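PDB 3IGH: amidohydrolase 3 domain-containing protein from Pyrococcus horikoshii, which is uncharacterised but probably acts as a metal-dependent amidohydrolase, hydrolysing carbon-nitrogen bonds other than peptide bonds. Local coordinates for residues K144-T152 and E171-V180. Residues are numbered along the deposited sequence; the frame is centred on the assembly and turned at random. Where two conformers were deposited one is given.
Sequences KMLELLNLT and EARKVINERV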
loop_
_atom_site.group_PDB
_atom_site.type_symbol
_atom_site.label_atom_id
_atom_site.label_comp_id
_atom_site.label_asym_id
_atom_site.label_seq_id
_atom_site.Cartn_x
_atom_site.Cartn_y
_atom_site.Cartn_z
ATOM N N LYS A 144 -40.139 5.816 3.679
ATOM C CA LYS A 144 -39.099 4.834 3.988
ATOM C C LYS A 144 -37.688 5.419 3.921
ATOM O O LYS A 144 -36.827 5.107 4.752
ATOM C CB LYS A 144 -39.203 3.642 3.042
ATOM C CG LYS A 144 -40.374 2.709 3.331
ATOM C CD LYS A 144 -40.307 1.471 2.451
ATOM C CE LYS A 144 -41.312 0.411 2.891
ATOM N NZ LYS A 144 -42.718 0.807 2.595
ATOM N N MET A 145 -37.459 6.276 2.932
ATOM C CA MET A 145 -36.163 6.906 2.763
ATOM C C MET A 145 -35.955 7.951 3.844
ATOM O O MET A 145 -34.850 8.086 4.377
ATOM C CB MET A 145 -36.067 7.543 1.373
ATOM C CG MET A 145 -34.676 8.064 1.028
ATOM S SD MET A 145 -33.496 6.736 0.733
ATOM C CE MET A 145 -31.992 7.652 1.027
ATOM N N LEU A 146 -37.020 8.680 4.183
ATOM C CA LEU A 146 -36.937 9.703 5.226
ATOM C C LEU A 146 -36.671 9.088 6.606
ATOM O O LEU A 146 -36.022 9.711 7.451
ATOM C CB LEU A 146 -38.204 10.566 5.256
ATOM C CG LEU A 146 -38.407 11.544 4.086
ATOM C CD1 LEU A 146 -39.733 12.295 4.235
ATOM C CD2 LEU A 146 -37.252 12.518 3.973
ATOM N N GLU A 147 -37.182 7.873 6.814
ATOM C CA GLU A 147 -36.894 7.101 8.024
ATOM C C GLU A 147 -35.400 6.804 8.118
ATOM O O GLU A 147 -34.783 7.036 9.163
ATOM C CB GLU A 147 -37.697 5.796 8.040
ATOM C CG GLU A 147 -37.498 4.947 9.302
ATOM C CD GLU A 147 -37.920 5.667 10.582
ATOM O OE1 GLU A 147 -38.972 6.345 10.573
ATOM O OE2 GLU A 147 -37.202 5.547 11.598
ATOM N N LEU A 148 -34.828 6.320 7.014
ATOM C CA LEU A 148 -33.386 6.045 6.934
ATOM C C LEU A 148 -32.534 7.294 7.127
ATOM O O LEU A 148 -31.463 7.235 7.744
ATOM C CB LEU A 148 -33.035 5.394 5.597
ATOM C CG LEU A 148 -33.377 3.917 5.397
ATOM C CD1 LEU A 148 -33.177 3.532 3.943
ATOM C CD2 LEU A 148 -32.538 3.021 6.309
ATOM N N LEU A 149 -33.010 8.425 6.606
ATOM C CA LEU A 149 -32.199 9.642 6.599
ATOM C C LEU A 149 -32.168 10.331 7.949
ATOM O O LEU A 149 -31.130 10.871 8.336
ATOM C CB LEU A 149 -32.672 10.627 5.520
ATOM C CG LEU A 149 -32.401 10.300 4.049
ATOM C CD1 LEU A 149 -33.072 11.349 3.156
ATOM C CD2 LEU A 149 -30.896 10.204 3.756
ATOM N N ASN A 150 -33.312 10.315 8.644
ATOM C CA ASN A 150 -33.472 10.977 9.938
ATOM C C ASN A 150 -32.868 12.383 9.945
ATOM O O ASN A 150 -31.971 12.692 10.744
ATOM C CB ASN A 150 -32.894 10.106 11.072
ATOM C CG ASN A 150 -33.378 10.539 12.449
ATOM O OD1 ASN A 150 -34.580 10.664 12.685
ATOM N ND2 ASN A 150 -32.440 10.792 13.354
ATOM N N LEU A 151 -33.348 13.213 9.018
ATOM C CA LEU A 151 -32.811 14.560 8.808
ATOM C C LEU A 151 -33.188 15.501 9.936
ATOM O O LEU A 151 -34.249 15.354 10.542
ATOM C CB LEU A 151 -33.296 15.141 7.473
ATOM C CG LEU A 151 -32.925 14.376 6.197
ATOM C CD1 LEU A 151 -33.533 15.042 4.960
ATOM C CD2 LEU A 151 -31.402 14.225 6.049
ATOM N N THR A 152 -32.301 16.457 10.213
ATOM C CA THR A 152 -32.533 17.485 11.222
ATOM C C THR A 152 -33.644 18.412 10.718
ATOM O O THR A 152 -33.596 18.851 9.566
ATOM C CB THR A 152 -31.234 18.287 11.504
ATOM O OG1 THR A 152 -30.179 17.382 11.857
ATOM C CG2 THR A 152 -31.420 19.296 12.638
ATOM N N GLU A 171 -26.937 17.601 4.071
ATOM C CA GLU A 171 -27.031 16.620 5.154
ATOM C C GLU A 171 -27.438 15.255 4.603
ATOM O O GLU A 171 -26.824 14.246 4.937
ATOM C CB GLU A 171 -28.015 17.069 6.245
ATOM C CG GLU A 171 -28.076 16.124 7.449
ATOM C CD GLU A 171 -29.228 16.419 8.403
ATOM O OE1 GLU A 171 -30.308 16.858 7.947
ATOM O OE2 GLU A 171 -29.055 16.195 9.619
ATOM N N ALA A 172 -28.457 15.235 3.744
ATOM C CA ALA A 172 -28.943 13.994 3.152
ATOM C C ALA A 172 -27.854 13.261 2.371
ATOM O O ALA A 172 -27.747 12.036 2.473
ATOM C CB ALA A 172 -30.151 14.260 2.253
ATOM N N ARG A 173 -27.026 13.999 1.675
ATOM C CA ARG A 173 -25.981 13.408 0.896
ATOM C C ARG A 173 -24.921 12.806 1.776
ATOM O O ARG A 173 -24.444 11.748 1.506
ATOM C CB ARG A 173 -25.340 14.464 0.061
ATOM C CG ARG A 173 -26.014 14.717 -1.193
ATOM C CD ARG A 173 -24.969 15.011 -2.201
ATOM N NE ARG A 173 -25.395 16.090 -3.048
ATOM C CZ ARG A 173 -25.376 16.029 -4.365
ATOM N NH1 ARG A 173 -25.808 17.051 -5.072
ATOM N NH2 ARG A 173 -24.916 14.946 -4.962
ATOM N N LYS A 174 -24.559 13.528 2.819
ATOM C CA LYS A 174 -23.597 13.054 3.817
ATOM C C LYS A 174 -24.082 11.760 4.477
ATOM O O LYS A 174 -23.319 10.802 4.613
ATOM C CB LYS A 174 -23.359 14.142 4.871
ATOM C CG LYS A 174 -22.165 13.897 5.791
ATOM C CD LYS A 174 -21.962 15.081 6.737
ATOM C CE LYS A 174 -20.568 15.096 7.365
ATOM N NZ LYS A 174 -20.456 14.198 8.552
ATOM N N VAL A 175 -25.363 11.733 4.849
ATOM C CA VAL A 175 -25.978 10.568 5.492
ATOM C C VAL A 175 -26.042 9.354 4.555
ATOM O O VAL A 175 -25.739 8.223 4.958
ATOM C CB VAL A 175 -27.388 10.935 6.048
ATOM C CG1 VAL A 175 -28.163 9.699 6.457
ATOM C CG2 VAL A 175 -27.255 11.881 7.239
ATOM N N ILE A 176 -26.419 9.592 3.299
ATOM C CA ILE A 176 -26.385 8.544 2.284
ATOM C C ILE A 176 -24.963 7.987 2.147
ATOM O O ILE A 176 -24.760 6.778 2.195
ATOM C CB ILE A 176 -26.916 9.046 0.907
ATOM C CG1 ILE A 176 -28.428 9.300 0.970
ATOM C CG2 ILE A 176 -26.625 8.022 -0.203
ATOM C CD1 ILE A 176 -28.943 10.196 -0.158
ATOM N N ASN A 177 -23.986 8.877 2.000
ATOM C CA ASN A 177 -22.607 8.456 1.752
ATOM C C ASN A 177 -21.902 7.770 2.925
ATOM O O ASN A 177 -21.073 6.878 2.724
ATOM C CB ASN A 177 -21.775 9.642 1.268
ATOM C CG ASN A 177 -22.114 10.045 -0.149
ATOM O OD1 ASN A 177 -22.731 9.278 -0.904
ATOM N ND2 ASN A 177 -21.705 11.245 -0.528
ATOM N N GLU A 178 -22.244 8.182 4.142
ATOM C CA GLU A 178 -21.562 7.681 5.337
ATOM C C GLU A 178 -22.311 6.571 6.049
ATOM O O GLU A 178 -21.694 5.681 6.622
ATOM C CB GLU A 178 -21.285 8.822 6.313
ATOM C CG GLU A 178 -20.243 9.792 5.807
ATOM C CD GLU A 178 -20.104 11.039 6.656
ATOM O OE1 GLU A 178 -20.854 11.190 7.650
ATOM O OE2 GLU A 178 -19.239 11.877 6.320
ATOM N N ARG A 179 -23.635 6.611 6.008
ATOM C CA ARG A 179 -24.434 5.710 6.838
ATOM C C ARG A 179 -25.315 4.761 6.037
ATOM O O ARG A 179 -25.333 3.559 6.302
ATOM C CB ARG A 179 -25.280 6.531 7.815
ATOM C CG ARG A 179 -25.876 5.743 8.967
ATOM C CD ARG A 179 -26.489 6.705 9.969
ATOM N NE ARG A 179 -27.818 7.160 9.553
ATOM C CZ ARG A 179 -28.317 8.369 9.800
ATOM N NH1 ARG A 179 -27.599 9.279 10.452
ATOM N NH2 ARG A 179 -29.542 8.670 9.388
ATOM N N VAL A 180 -26.041 5.294 5.055
ATOM C CA VAL A 180 -27.038 4.505 4.327
ATOM C C VAL A 180 -26.408 3.463 3.383
ATOM O O VAL A 180 -26.814 2.293 3.360
ATOM C CB VAL A 180 -28.045 5.429 3.576
ATOM C CG1 VAL A 180 -28.992 4.627 2.746
ATOM C CG2 VAL A 180 -28.822 6.311 4.562
HETATM O O HOH W 1 -29.257 5.536 8.039
HETATM O O HOH W 2 -29.109 11.733 10.246
HETATM O O HOH W 3 -31.797 19.198 7.766
#
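The guanidinium group of Arg179 has Val175 CG1 against one face, 3.4 Å above the plane and offset toward the rim, while its edge hydrogen-bonds to carbonyls of the last turn of helix 143-149. The two helices pack at 78° in a protein of the amidohydrolase family, whose fold is a TIM barrel, about 25 Å from the centre of the chain. Arg179 NH2 gives a fairly straight bond to Leu148 O (2.9 Å), almost in the guanidinium plane, and a weaker, more bent one to Leu149 O. Two waters lie in that plane: one on the NE side joins NE to Leu148 O, the other on the NH1 side joins NH1 to Leu149 O. A long arginine suits this helix end, since its bend at chi3 brings NH2 to both carbonyls, where the positive charge probably also meets the helix dipole favourably. Asn150 then takes positive phi and leads the chain away.

Next to this polar group the helices meet through aliphatic groups. Leu149 sends CD2 to Ile176 CG1 (3.8 Å) and Val175 CG1, and its CD1 faces Ala172 CB, whose small size lets both Leu149 and Leu151 come close. Met145, bent at chi2, lays CE across Ile176; Phe130 touches Met145, Leu149 and Ile176 and so ties both helices to strand 129-133 of a separate mixed sheet.

Further along, past Asn150, the carboxylate of Glu171 receives Thr152. With CG anti to the backbone N (chi1 -176°), the extended chain reaches past Leu151 CD2, and Thr152 N bonds to the syn lone pair of Glu171 OE1 (3.0 Å). Replacing Glu171 by alanine removes the carboxylate, which is likely to leave Thr152 N and OG1 without their acceptor and the loop freer to move. Thr152 OG1 donates to Glu171 OE2 at 2.8 Å, from the syn side but 22° out of the carboxylate plane.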